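Local coordinates for protein EreC (Klebsiella pneumoniae, PDB 6XCQ) that probably hydrolyses the macrolactone ester of erythromycin and related antibiotics, thereby conferring macrolide resistance, at residues P55-A60 / E88-N93; T189-S194 / T212-K217; E380-D385 / A399-K404; S81-L86 / L136-S141. The protein carries 1 engineered substitution. One frame throughout, in Å; residues are numbered along the deposited sequence. Where two conformers were deposited one is given.

Contact 1 is buried, contacts 3 and 4 partly so, and contact 2 lies at the surface. Contacts 1 and 4 use the same element, helix 73-90: contact 4 packs its middle against helix 126-146, contact 1 its last turn against helix 54-57, and the two touch directly. Contact 3 joins helix 379-387 to a loop near the 33-36 edge of the mixed sheet, while contact 2, its centre about 45 Å from that of contact 1, belongs to a helical region away from that sheet. Aromatic rings carry contacts 1, 3 and 4; contact 2 relies on aliphatic chains, and contact 3 adds a water bridge between charged groups.

Contact 1: residues P55-A60 / E88-N93; sequences PLVEGA and ERHDFN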
loop_
_atom_site.group_PDB
_atom_site.type_symbol
_atom_site.label_atom_id
_atom_site.label_comp_id
_atom_site.label_asym_id
_atom_site.label_seq_id
_atom_site.Cartn_x
_atom_site.Cartn_y
_atom_site.Cartn_z
ATOM N N PRO A 55 -13.078 18.666 -9.541
ATOM C CA PRO A 55 -12.100 19.066 -10.572
ATOM C C PRO A 55 -10.822 18.249 -10.568
ATOM O O PRO A 55 -10.335 17.863 -11.639
ATOM C CB PRO A 55 -11.819 20.534 -10.224
ATOM C CG PRO A 55 -13.034 20.989 -9.575
ATOM C CD PRO A 55 -13.498 19.831 -8.741
ATOM N N LEU A 56 -10.241 17.988 -9.393
ATOM C CA LEU A 56 -8.979 17.260 -9.393
ATOM C C LEU A 56 -9.182 15.795 -9.743
ATOM O O LEU A 56 -8.256 15.157 -10.248
ATOM C CB LEU A 56 -8.262 17.425 -8.043
ATOM C CG LEU A 56 -8.641 16.669 -6.769
ATOM C CD1 LEU A 56 -8.041 15.262 -6.752
ATOM C CD2 LEU A 56 -8.163 17.453 -5.546
ATOM N N VAL A 57 -10.378 15.256 -9.512
ATOM C CA VAL A 57 -10.614 13.851 -9.818
ATOM C C VAL A 57 -10.993 13.639 -11.286
ATOM O O VAL A 57 -10.770 12.543 -11.819
ATOM C CB VAL A 57 -11.662 13.303 -8.835
ATOM C CG1 VAL A 57 -12.158 11.925 -9.260
ATOM C CG2 VAL A 57 -11.045 13.216 -7.439
ATOM N N GLU A 58 -11.534 14.656 -11.965
ATOM C CA GLU A 58 -11.756 14.553 -13.408
ATOM C C GLU A 58 -10.434 14.314 -14.122
ATOM O O GLU A 58 -9.446 15.016 -13.884
ATOM C CB GLU A 58 -12.404 15.826 -13.963
ATOM C CG GLU A 58 -13.632 16.310 -13.223
ATOM C CD GLU A 58 -14.119 17.680 -13.692
ATOM O OE1 GLU A 58 -15.339 17.943 -13.587
ATOM O OE2 GLU A 58 -13.283 18.489 -14.160
ATOM N N GLY A 59 -10.415 13.327 -15.006
ATOM C CA GLY A 59 -9.194 13.007 -15.699
ATOM C C GLY A 59 -8.215 12.177 -14.910
ATOM O O GLY A 59 -7.168 11.799 -15.454
ATOM N N ALA A 60 -8.511 11.882 -13.649
ATOM C CA ALA A 60 -7.684 10.971 -12.872
ATOM C C ALA A 60 -8.048 9.523 -13.190
ATOM O O ALA A 60 -9.224 9.172 -13.315
ATOM C CB ALA A 60 -7.859 11.245 -11.373
ATOM N N GLU A 88 -19.130 5.822 -6.761
ATOM C CA GLU A 88 -20.487 6.153 -7.177
ATOM C C GLU A 88 -20.574 7.423 -8.000
ATOM O O GLU A 88 -21.543 7.589 -8.750
ATOM C CB GLU A 88 -21.400 6.265 -5.966
ATOM C CG GLU A 88 -21.508 4.979 -5.218
ATOM C CD GLU A 88 -22.363 5.137 -3.997
ATOM O OE1 GLU A 88 -23.096 6.142 -3.944
ATOM O OE2 GLU A 88 -22.287 4.282 -3.094
ATOM N N ARG A 89 -19.593 8.317 -7.905
ATOM C CA ARG A 89 -19.691 9.569 -8.637
ATOM C C ARG A 89 -18.652 9.727 -9.728
ATOM O O ARG A 89 -18.849 10.559 -10.617
ATOM C CB ARG A 89 -19.602 10.763 -7.677
ATOM C CG ARG A 89 -20.811 10.864 -6.772
ATOM C CD ARG A 89 -22.082 11.185 -7.571
ATOM N NE ARG A 89 -23.212 11.485 -6.691
ATOM C CZ ARG A 89 -23.439 12.674 -6.142
ATOM N NH1 ARG A 89 -22.626 13.695 -6.394
ATOM N NH2 ARG A 89 -24.487 12.845 -5.347
ATOM N N HIS A 90 -17.573 8.943 -9.702
ATOM C CA HIS A 90 -16.556 9.016 -10.738
ATOM C C HIS A 90 -16.213 7.649 -11.320
ATOM O O HIS A 90 -15.240 7.538 -12.078
ATOM C CB HIS A 90 -15.300 9.711 -10.194
ATOM C CG HIS A 90 -15.509 11.162 -9.885
ATOM N ND1 HIS A 90 -15.457 12.140 -10.852
ATOM C CD2 HIS A 90 -15.778 11.801 -8.719
ATOM C CE1 HIS A 90 -15.688 13.319 -10.300
ATOM N NE2 HIS A 90 -15.880 13.141 -9.005
ATOM N N ASP A 91 -16.977 6.606 -10.980
ATOM C CA ASP A 91 -16.896 5.299 -11.652
ATOM C C ASP A 91 -15.548 4.602 -11.472
ATOM O O ASP A 91 -15.100 3.863 -12.358
ATOM C CB ASP A 91 -17.211 5.433 -13.145
ATOM C CG ASP A 91 -18.682 5.275 -13.439
ATOM O OD1 ASP A 91 -19.210 4.160 -13.236
ATOM O OD2 ASP A 91 -19.306 6.271 -13.862
ATOM N N PHE A 92 -14.880 4.812 -10.340
ATOM C CA PHE A 92 -13.700 4.009 -10.049
ATOM C C PHE A 92 -14.111 2.557 -9.846
ATOM O O PHE A 92 -15.192 2.269 -9.328
ATOM C CB PHE A 92 -12.961 4.575 -8.833
ATOM C CG PHE A 92 -12.020 5.665 -9.205
ATOM C CD1 PHE A 92 -12.512 6.892 -9.622
ATOM C CD2 PHE A 92 -10.656 5.442 -9.245
ATOM C CE1 PHE A 92 -11.647 7.907 -10.017
ATOM C CE2 PHE A 92 -9.792 6.445 -9.641
ATOM C CZ PHE A 92 -10.289 7.676 -10.018
ATOM N N ASN A 93 -13.257 1.635 -10.295
ATOM C CA ASN A 93 -13.638 0.231 -10.426
ATOM C C ASN A 93 -12.584 -0.738 -9.902
ATOM O O ASN A 93 -12.753 -1.953 -10.045
ATOM C CB ASN A 93 -13.945 -0.092 -11.890
ATOM C CG ASN A 93 -12.845 0.353 -12.814
ATOM O OD1 ASN A 93 -11.664 0.256 -12.480
ATOM N ND2 ASN A 93 -13.222 0.854 -13.988
#
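Val57 presses one methyl onto the flat of the His90 ring, a CH-pi contact that dominates the pairing of 55-60 with 88-93. CG1 stands 3.6 Å from the ring centroid and 13° off the normal, close to centred, with His90 CG its nearest ring atom at 3.5 Å. With CG1 anti to the backbone N (chi1 169°), this branch of Val57 is the one aimed across the gap, while His90 turns its face rather than its edge to meet it.

Apolar packing widens the contact. Val57 CG1 sits in the corner between two rings, the imidazole on one side and CE1 of Phe92 at 4.1 Å on another. Leu86 also packs on both Val57 and Phe92. Separately, Phe92 CZ makes a van der Waals approach to a backbone oxygen, Ala60 O at 3.8 Å, oblique to the ring.

The two segments flank a beta-alpha-beta crossover: strand 62-65, helix 73-90 and strand 94-97 run in sequence, the strands parallel with 301-304 between them. The 55-60 segment leads into the first strand and 88-93 into the second. Asp91, with positive phi, is the first residue past its helix; after helix 54-57 a type II turn runs from Val57 to Ala60, with Gly59 at positive phi in its third position and Ala60 N bonded to Val57 O at 3.0 Å.

Polar bonding comes from outside the pair. His90 NE2 is hydrogen-bonded to the hydroxyl of Tyr85, whose ring meets the imidazole at about 70°; this bond and the methyl above the face restrain the ring's rotation. Lys300 takes up the carbonyl O of His90.

Contact 2: residues T189-S194 / T212-K217; sequences THLLAS and TAQQEK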
loop_
_atom_site.group_PDB
_atom_site.type_symbol
_atom_site.label_atom_id
_atom_site.label_comp_id
_atom_site.label_asym_id
_atom_site.label_seq_id
_atom_site.Cartn_x
_atom_site.Cartn_y
_atom_site.Cartn_z
ATOM N N THR A 189 13.265 -22.476 -4.255
ATOM C CA THR A 189 12.279 -22.693 -3.206
ATOM C C THR A 189 12.929 -23.238 -1.944
ATOM O O THR A 189 12.656 -22.761 -0.834
ATOM C CB THR A 189 11.208 -23.651 -3.710
ATOM O OG1 THR A 189 10.742 -23.196 -4.990
ATOM C CG2 THR A 189 10.058 -23.721 -2.724
ATOM N N HIS A 190 13.782 -24.252 -2.095
ATOM C CA HIS A 190 14.469 -24.810 -0.939
ATOM C C HIS A 190 15.420 -23.794 -0.329
ATOM O O HIS A 190 15.458 -23.634 0.896
ATOM C CB HIS A 190 15.221 -26.080 -1.335
ATOM C CG HIS A 190 14.328 -27.259 -1.550
ATOM N ND1 HIS A 190 14.061 -27.775 -2.801
ATOM C CD2 HIS A 190 13.620 -28.013 -0.675
ATOM C CE1 HIS A 190 13.237 -28.802 -2.686
ATOM N NE2 HIS A 190 12.955 -28.967 -1.407
ATOM N N LEU A 191 16.183 -23.088 -1.171
ATOM C CA LEU A 191 17.135 -22.110 -0.665
ATOM C C LEU A 191 16.465 -21.064 0.215
ATOM O O LEU A 191 17.097 -20.536 1.138
ATOM C CB LEU A 191 17.851 -21.426 -1.825
ATOM C CG LEU A 191 19.294 -21.822 -2.097
ATOM C CD1 LEU A 191 19.699 -21.320 -3.465
ATOM C CD2 LEU A 191 20.183 -21.225 -1.021
ATOM N N LEU A 192 15.190 -20.765 -0.033
ATOM C CA LEU A 192 14.503 -19.674 0.653
ATOM C C LEU A 192 13.400 -20.158 1.588
ATOM O O LEU A 192 12.535 -19.366 1.977
ATOM C CB LEU A 192 13.921 -18.701 -0.369
ATOM C CG LEU A 192 14.912 -18.083 -1.343
ATOM C CD1 LEU A 192 14.143 -17.562 -2.543
ATOM C CD2 LEU A 192 15.673 -16.970 -0.670
ATOM N N ALA A 193 13.409 -21.441 1.956
ATOM C CA ALA A 193 12.304 -21.978 2.745
ATOM C C ALA A 193 12.271 -21.394 4.152
ATOM O O ALA A 193 11.193 -21.281 4.747
ATOM C CB ALA A 193 12.387 -23.501 2.799
ATOM N N SER A 194 13.426 -20.999 4.690
ATOM C CA SER A 194 13.484 -20.444 6.036
ATOM C C SER A 194 12.933 -19.030 6.127
ATOM O O SER A 194 12.830 -18.499 7.237
ATOM C CB SER A 194 14.922 -20.448 6.546
ATOM O OG SER A 194 15.640 -19.365 5.996
ATOM N N THR A 212 25.908 -15.540 3.697
ATOM C CA THR A 212 25.944 -14.582 2.597
ATOM C C THR A 212 25.962 -15.288 1.245
ATOM O O THR A 212 25.300 -14.846 0.300
ATOM C CB THR A 212 27.160 -13.669 2.743
ATOM O OG1 THR A 212 27.005 -12.861 3.916
ATOM C CG2 THR A 212 27.287 -12.756 1.544
ATOM N N ALA A 213 26.693 -16.401 1.140
ATOM C CA ALA A 213 26.784 -17.092 -0.143
ATOM C C ALA A 213 25.441 -17.670 -0.567
ATOM O O ALA A 213 25.113 -17.661 -1.758
ATOM C CB ALA A 213 27.845 -18.191 -0.088
ATOM N N GLN A 214 24.643 -18.185 0.376
ATOM C CA GLN A 214 23.317 -18.657 -0.020
ATOM C C GLN A 214 22.399 -17.503 -0.398
ATOM O O GLN A 214 21.546 -17.663 -1.278
ATOM C CB GLN A 214 22.658 -19.485 1.083
ATOM C CG GLN A 214 23.541 -19.868 2.233
ATOM C CD GLN A 214 22.802 -20.729 3.235
ATOM O OE1 GLN A 214 22.601 -20.339 4.387
ATOM N NE2 GLN A 214 22.383 -21.909 2.795
ATOM N N GLN A 215 22.535 -16.345 0.263
ATOM C CA GLN A 215 21.758 -15.175 -0.142
ATOM C C GLN A 215 22.081 -14.777 -1.576
ATOM O O GLN A 215 21.182 -14.559 -2.396
ATOM C CB GLN A 215 22.037 -13.992 0.793
ATOM C CG GLN A 215 21.604 -14.187 2.257
ATOM C CD GLN A 215 22.079 -13.051 3.173
ATOM O OE1 GLN A 215 23.021 -12.326 2.849
ATOM N NE2 GLN A 215 21.429 -12.903 4.324
ATOM N N GLU A 216 23.372 -14.656 -1.884
ATOM C CA GLU A 216 23.786 -14.231 -3.209
ATOM C C GLU A 216 23.486 -15.291 -4.256
ATOM O O GLU A 216 23.127 -14.951 -5.387
ATOM C CB GLU A 216 25.263 -13.862 -3.184
ATOM C CG GLU A 216 25.441 -12.500 -2.550
ATOM C CD GLU A 216 26.870 -12.166 -2.200
ATOM O OE1 GLU A 216 27.739 -13.058 -2.289
ATOM O OE2 GLU A 216 27.114 -10.997 -1.826
ATOM N N LYS A 217 23.603 -16.573 -3.892
ATOM C CA LYS A 217 23.173 -17.631 -4.793
ATOM C C LYS A 217 21.688 -17.512 -5.116
ATOM O O LYS A 217 21.273 -17.767 -6.252
ATOM C CB LYS A 217 23.483 -18.997 -4.187
ATOM C CG LYS A 217 23.001 -20.160 -5.044
ATOM C CD LYS A 217 23.295 -21.492 -4.380
ATOM C CE LYS A 217 24.790 -21.778 -4.394
ATOM N NZ LYS A 217 25.293 -21.958 -5.786
#
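Leu191 reaches helix 212-231 with both methyls, each meeting a different residue of one helical turn. CD2 rests against Gln214, 3.7 Å from its CB and 3.8 Å from its carbonyl O. CD1 meets Lys217, crossing that chain at about a right angle, 3.7 Å from CD and 3.8 Å from CG. For Lys217, a CG anti to the backbone N (chi1 177°) lays the first methylenes beside the leucine; bends farther along then lead the ammonium away.

Behind this first shell, Leu191 is the last residue of helix 182-191, and its CA comes within 7.1 Å of that of Gln214. Leu192, the next residue, packs on Leu167 of helix 164-177. On the other side, the amide oxygen of Gln214, in the conformer described, bonds to Glu211 N just ahead of the helix. The contact thus joins two helices of a helical region, with helix 200-208 between them in sequence.

The side-chain contacts are aliphatic, with one backbone carbonyl beside CD2: the leucine is partly covered by the carbon portions of a glutamine and a lysine, as suits a surface contact in which the polar ends can remain outside the apolar patch.

Contact 3: residues E380-D385 / A399-K404; sequences EQYIID and APMKAK
The 399-404 segment, which has no regular structure, passes helix 379-387 with Ala403 closest to Tyr382, their CA atoms 6.5 Å apart. Tyr382 and Met401 carry the packing in a Met-aromatic contact. In the conformer described, Met401 SD sits over one face of the Tyr382 ring, 3.9 Å from the centroid and 10° off the normal. Met401 CB comes nearer to the rim, 3.6 Å from Tyr382 CE1. Its CG lies between the backbone N and the carbonyl carbon (chi1 72°), which folds the thioether back over the ring, while the tyrosine ring stands anti to its own N and leans out from the helix. Ala403 CB meets Tyr382 CB at 4.4 Å, filling in beside the base of the ring.

Met379 of the same helix and Leu417 of helix 417-420 also touch both Met401 and Ala403. The helix is tied to strand 392-396 by the Cys387-Cys393 disulfide, so the segment that follows this strand returns to pack on the same helix.

Polar groups line one flank. A water donates to Asp385 OD2 at 2.6 Å and accepts from Lys402 NZ at 2.9 Å, bridging charges that stand 4.9 Å apart. Asp385 OD1 is held by Gln381 NE2 at 3.0 Å, from 42° above the carboxylate plane. Lys402 also forms a salt bridge with Glu376. An apolar sulfur-ring centre thus has a margin where one water links Asp385 and Lys402, and the aspartate and lysine probably attract each other through it rather than by direct contact.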
loop_
_atom_site.group_PDB
_atom_site.type_symbol
_atom_site.label_atom_id
_atom_site.label_comp_id
_atom_site.label_asym_id
_atom_site.label_seq_id
_atom_site.Cartn_x
_atom_site.Cartn_y
_atom_site.Cartn_z
ATOM N N GLU A 380 -1.844 20.742 9.960
ATOM C CA GLU A 380 -2.858 20.661 11.007
ATOM C C GLU A 380 -3.296 22.044 11.469
ATOM O O GLU A 380 -4.483 22.271 11.731
ATOM C CB GLU A 380 -2.315 19.843 12.186
ATOM C CG GLU A 380 -2.146 18.337 11.857
ATOM C CD GLU A 380 -0.935 18.015 10.979
ATOM O OE1 GLU A 380 0.023 18.822 10.946
ATOM O OE2 GLU A 380 -0.939 16.936 10.331
ATOM N N GLN A 381 -2.355 22.986 11.580
ATOM C CA GLN A 381 -2.737 24.320 12.029
ATOM C C GLN A 381 -3.565 25.028 10.975
ATOM O O GLN A 381 -4.513 25.763 11.301
ATOM C CB GLN A 381 -1.505 25.155 12.368
ATOM C CG GLN A 381 -1.877 26.537 12.905
ATOM C CD GLN A 381 -2.576 26.453 14.242
ATOM O OE1 GLN A 381 -2.041 25.894 15.190
ATOM N NE2 GLN A 381 -3.780 27.003 14.321
ATOM N N TYR A 382 -3.202 24.834 9.707
ATOM C CA TYR A 382 -3.979 25.393 8.607
ATOM C C TYR A 382 -5.417 24.895 8.646
ATOM O O TYR A 382 -6.357 25.675 8.461
ATOM C CB TYR A 382 -3.316 25.009 7.288
ATOM C CG TYR A 382 -3.990 25.526 6.035
ATOM C CD1 TYR A 382 -3.656 26.769 5.504
ATOM C CD2 TYR A 382 -4.932 24.754 5.364
ATOM C CE1 TYR A 382 -4.255 27.233 4.350
ATOM C CE2 TYR A 382 -5.533 25.208 4.209
ATOM C CZ TYR A 382 -5.189 26.443 3.704
ATOM O OH TYR A 382 -5.790 26.891 2.558
ATOM N N ILE A 383 -5.600 23.590 8.867
ATOM C CA ILE A 383 -6.938 23.023 9.040
ATOM C C ILE A 383 -7.667 23.728 10.172
ATOM O O ILE A 383 -8.842 24.095 10.043
ATOM C CB ILE A 383 -6.849 21.507 9.304
ATOM C CG1 ILE A 383 -6.312 20.771 8.076
ATOM C CG2 ILE A 383 -8.209 20.954 9.728
ATOM C CD1 ILE A 383 -7.172 20.908 6.864
ATOM N N ILE A 384 -6.982 23.924 11.303
ATOM C CA ILE A 384 -7.606 24.614 12.433
ATOM C C ILE A 384 -8.016 26.029 12.038
ATOM O O ILE A 384 -9.124 26.479 12.354
ATOM C CB ILE A 384 -6.665 24.621 13.654
ATOM C CG1 ILE A 384 -6.470 23.203 14.195
ATOM C CG2 ILE A 384 -7.235 25.488 14.750
ATOM C CD1 ILE A 384 -5.341 23.102 15.217
ATOM N N ASP A 385 -7.137 26.741 11.322
ATOM C CA ASP A 385 -7.436 28.109 10.896
ATOM C C ASP A 385 -8.537 28.161 9.842
ATOM O O ASP A 385 -9.297 29.134 9.785
ATOM C CB ASP A 385 -6.176 28.779 10.342
ATOM C CG ASP A 385 -5.074 28.918 11.380
ATOM O OD1 ASP A 385 -5.364 28.824 12.586
ATOM O OD2 ASP A 385 -3.907 29.122 10.985
ATOM N N ALA A 399 -2.828 26.488 -2.917
ATOM C CA ALA A 399 -3.019 27.872 -2.528
ATOM C C ALA A 399 -1.861 28.245 -1.619
ATOM O O ALA A 399 -1.418 27.400 -0.833
ATOM C CB ALA A 399 -4.349 28.094 -1.796
ATOM N N PRO A 400 -1.326 29.465 -1.722
ATOM C CA PRO A 400 -0.274 29.890 -0.789
ATOM C C PRO A 400 -0.689 29.605 0.648
ATOM O O PRO A 400 -1.851 29.768 1.019
ATOM C CB PRO A 400 -0.137 31.394 -1.063
ATOM C CG PRO A 400 -1.301 31.750 -1.988
ATOM C CD PRO A 400 -1.623 30.496 -2.726
ATOM N N MET A 401 0.262 29.149 1.456
ATOM C CA MET A 401 -0.057 28.872 2.851
ATOM C C MET A 401 1.231 28.655 3.617
ATOM O O MET A 401 2.287 28.390 3.037
ATOM C CB MET A 401 -0.968 27.647 3.002
ATOM C CG MET A 401 -0.285 26.335 2.732
ATOM S SD MET A 401 -1.444 24.950 2.793
ATOM C CE MET A 401 -0.686 23.848 1.584
ATOM N N LYS A 402 1.119 28.768 4.937
ATOM C CA LYS A 402 2.239 28.588 5.847
ATOM C C LYS A 402 2.599 27.129 6.061
ATOM O O LYS A 402 3.668 26.858 6.615
ATOM C CB LYS A 402 1.940 29.219 7.219
ATOM C CG LYS A 402 1.774 30.734 7.193
ATOM C CD LYS A 402 1.715 31.343 8.599
ATOM C CE LYS A 402 0.488 30.899 9.373
ATOM N NZ LYS A 402 0.213 31.806 10.541
ATOM N N ALA A 403 1.726 26.204 5.665
ATOM C CA ALA A 403 1.895 24.798 5.998
ATOM C C ALA A 403 3.072 24.212 5.228
ATOM O O ALA A 403 3.117 24.271 3.994
ATOM C CB ALA A 403 0.613 24.030 5.692
ATOM N N LYS A 404 4.024 23.656 5.958
ATOM C CA LYS A 404 5.149 22.956 5.354
ATOM C C LYS A 404 5.378 21.580 5.945
ATOM O O LYS A 404 6.179 20.815 5.391
ATOM C CB LYS A 404 6.431 23.780 5.512
ATOM C CG LYS A 404 6.579 24.864 4.456
ATOM C CD LYS A 404 7.765 25.752 4.773
ATOM C CE LYS A 404 7.985 26.770 3.657
ATOM N NZ LYS A 404 6.875 27.755 3.651
HETATM O O HOH W 1 -1.857 30.359 11.897
#

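Contact 4: residues S81-L86 / L136-S141; sequences SLIRYL and LIWIKS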
loop_
_atom_site.group_PDB
_atom_site.type_symbol
_atom_site.label_atom_id
_atom_site.label_comp_id
_atom_site.label_asym_id
_atom_site.label_seq_id
_atom_site.Cartn_x
_atom_site.Cartn_y
_atom_site.Cartn_z
ATOM N N SER A 81 -15.776 6.255 3.095
ATOM C CA SER A 81 -16.583 7.335 2.527
ATOM C C SER A 81 -16.030 7.796 1.181
ATOM O O SER A 81 -16.786 8.023 0.232
ATOM C CB SER A 81 -16.652 8.511 3.505
ATOM O OG SER A 81 -17.472 8.170 4.614
ATOM N N LEU A 82 -14.715 7.968 1.084
ATOM C CA LEU A 82 -14.159 8.467 -0.162
ATOM C C LEU A 82 -14.175 7.393 -1.249
ATOM O O LEU A 82 -14.231 7.722 -2.434
ATOM C CB LEU A 82 -12.752 8.995 0.082
ATOM C CG LEU A 82 -12.813 10.389 0.714
ATOM C CD1 LEU A 82 -11.487 10.805 1.311
ATOM C CD2 LEU A 82 -13.265 11.385 -0.341
ATOM N N ILE A 83 -14.142 6.117 -0.869
ATOM C CA ILE A 83 -14.377 5.051 -1.845
ATOM C C ILE A 83 -15.782 5.189 -2.428
ATOM O O ILE A 83 -15.969 5.174 -3.650
ATOM C CB ILE A 83 -14.148 3.670 -1.194
ATOM C CG1 ILE A 83 -12.658 3.456 -0.933
ATOM C CG2 ILE A 83 -14.669 2.542 -2.076
ATOM C CD1 ILE A 83 -12.351 2.326 0.058
ATOM N N ARG A 84 -16.785 5.395 -1.563
ATOM C CA ARG A 84 -18.148 5.632 -2.044
ATOM C C ARG A 84 -18.195 6.776 -3.052
ATOM O O ARG A 84 -18.804 6.656 -4.120
ATOM C CB ARG A 84 -19.084 5.929 -0.869
ATOM C CG ARG A 84 -19.671 4.696 -0.209
ATOM C CD ARG A 84 -20.929 5.053 0.557
ATOM N NE ARG A 84 -22.015 5.353 -0.368
ATOM C CZ ARG A 84 -23.115 6.021 -0.045
ATOM N NH1 ARG A 84 -23.281 6.478 1.194
ATOM N NH2 ARG A 84 -24.043 6.241 -0.970
ATOM N N TYR A 85 -17.547 7.897 -2.731
ATOM C CA TYR A 85 -17.554 9.041 -3.638
ATOM C C TYR A 85 -16.890 8.710 -4.974
ATOM O O TYR A 85 -17.411 9.049 -6.043
ATOM C CB TYR A 85 -16.858 10.225 -2.970
ATOM C CG TYR A 85 -16.506 11.339 -3.918
ATOM C CD1 TYR A 85 -17.488 12.178 -4.428
ATOM C CD2 TYR A 85 -15.191 11.564 -4.286
ATOM C CE1 TYR A 85 -17.164 13.216 -5.283
ATOM C CE2 TYR A 85 -14.856 12.588 -5.140
ATOM C CZ TYR A 85 -15.845 13.414 -5.634
ATOM O OH TYR A 85 -15.496 14.437 -6.484
ATOM N N LEU A 86 -15.723 8.067 -4.935
ATOM C CA LEU A 86 -15.001 7.789 -6.172
ATOM C C LEU A 86 -15.721 6.733 -7.000
ATOM O O LEU A 86 -15.779 6.829 -8.234
ATOM C CB LEU A 86 -13.574 7.344 -5.859
ATOM C CG LEU A 86 -12.675 8.425 -5.261
ATOM C CD1 LEU A 86 -11.368 7.827 -4.711
ATOM C CD2 LEU A 86 -12.420 9.485 -6.306
ATOM N N LEU A 136 -12.056 -3.749 4.579
ATOM C CA LEU A 136 -12.404 -4.914 3.760
ATOM C C LEU A 136 -13.768 -5.479 4.145
ATOM O O LEU A 136 -14.576 -5.820 3.269
ATOM C CB LEU A 136 -11.327 -5.992 3.899
ATOM C CG LEU A 136 -10.044 -5.726 3.124
ATOM C CD1 LEU A 136 -8.933 -6.662 3.616
ATOM C CD2 LEU A 136 -10.318 -5.929 1.660
ATOM N N ILE A 137 -14.041 -5.575 5.450
ATOM C CA ILE A 137 -15.346 -6.043 5.914
ATOM C C ILE A 137 -16.441 -5.103 5.436
ATOM O O ILE A 137 -17.511 -5.543 4.994
ATOM C CB ILE A 137 -15.361 -6.183 7.448
ATOM C CG1 ILE A 137 -14.369 -7.244 7.915
ATOM C CG2 ILE A 137 -16.770 -6.529 7.943
ATOM C CD1 ILE A 137 -14.022 -7.095 9.416
ATOM N N TRP A 138 -16.188 -3.793 5.498
ATOM C CA TRP A 138 -17.159 -2.837 4.981
ATOM C C TRP A 138 -17.346 -2.994 3.470
ATOM O O TRP A 138 -18.478 -3.025 2.976
ATOM C CB TRP A 138 -16.734 -1.405 5.331
ATOM C CG TRP A 138 -17.612 -0.424 4.648
ATOM C CD1 TRP A 138 -18.843 0.004 5.062
ATOM C CD2 TRP A 138 -17.357 0.227 3.406
ATOM N NE1 TRP A 138 -19.364 0.894 4.151
ATOM C CE2 TRP A 138 -18.468 1.050 3.128
ATOM C CE3 TRP A 138 -16.294 0.197 2.498
ATOM C CZ2 TRP A 138 -18.546 1.825 1.984
ATOM C CZ3 TRP A 138 -16.371 0.975 1.375
ATOM C CH2 TRP A 138 -17.489 1.780 1.121
ATOM N N ILE A 139 -16.242 -3.107 2.723
ATOM C CA ILE A 139 -16.317 -3.223 1.265
ATOM C C ILE A 139 -17.221 -4.385 0.860
ATOM O O ILE A 139 -18.072 -4.257 -0.032
ATOM C CB ILE A 139 -14.909 -3.393 0.666
ATOM C CG1 ILE A 139 -14.187 -2.053 0.534
ATOM C CG2 ILE A 139 -14.981 -4.074 -0.700
ATOM C CD1 ILE A 139 -12.736 -2.215 0.079
ATOM N N LYS A 140 -17.045 -5.535 1.507
ATOM C CA LYS A 140 -17.843 -6.706 1.148
ATOM C C LYS A 140 -19.333 -6.432 1.333
ATOM O O LYS A 140 -20.141 -6.740 0.453
ATOM C CB LYS A 140 -17.401 -7.916 1.973
ATOM C CG LYS A 140 -18.203 -9.191 1.716
ATOM C CD LYS A 140 -17.625 -10.383 2.476
ATOM C CE LYS A 140 -18.354 -11.719 2.110
ATOM N NZ LYS A 140 -17.680 -12.880 2.780
ATOM N N SER A 141 -19.717 -5.836 2.467
ATOM C CA SER A 141 -21.121 -5.485 2.669
ATOM C C SER A 141 -21.581 -4.483 1.628
ATOM O O SER A 141 -22.612 -4.677 0.966
ATOM C CB SER A 141 -21.334 -4.926 4.076
ATOM O OG SER A 141 -20.774 -5.781 5.056
#
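Ile83 is the first residue along 81-86 to touch helix 126-146: its CG2 points across to CZ3 of Trp138 at 4.2 Å. The methyl meets the indole at its rim, near the ring plane, and the two side chains run antiparallel as they pass.

Arg84 follows on the same rim. Its CG lies in the indole plane, 3.8 Å from CZ2 and 3.9 Å from CH2 of Trp138, so the aliphatic part of the arginine does the touching. A bend at chi3 (72°) turns the guanidinium off at 44° to the ring. The charged end is engaged elsewhere, NE in a salt bridge with Glu88 and NH1 on the carbonyl O of Pro42.

Trp138 spans most of the gap, which is wide: the closest CA atoms, of Ile83 and Ile139, are 9.0 Å apart. With CG anti to its N (chi1 172°) the indole extends toward helix 73-90. Its NE1 bonds to Gln43 OE1 and its ring stacks on Tyr142, two partners that fix how the edge is presented.

On the sheet side of Trp138, Ile83 and Ile139 both rest on Ile95 of strand 94-97, and Ile83 also touches Leu65 of strand 62-65. Helices 73-90 and 126-146 therefore lie side by side over the parallel part of the sheet, and helix 101-112 packs against 126-146 through Leu107 and Leu111.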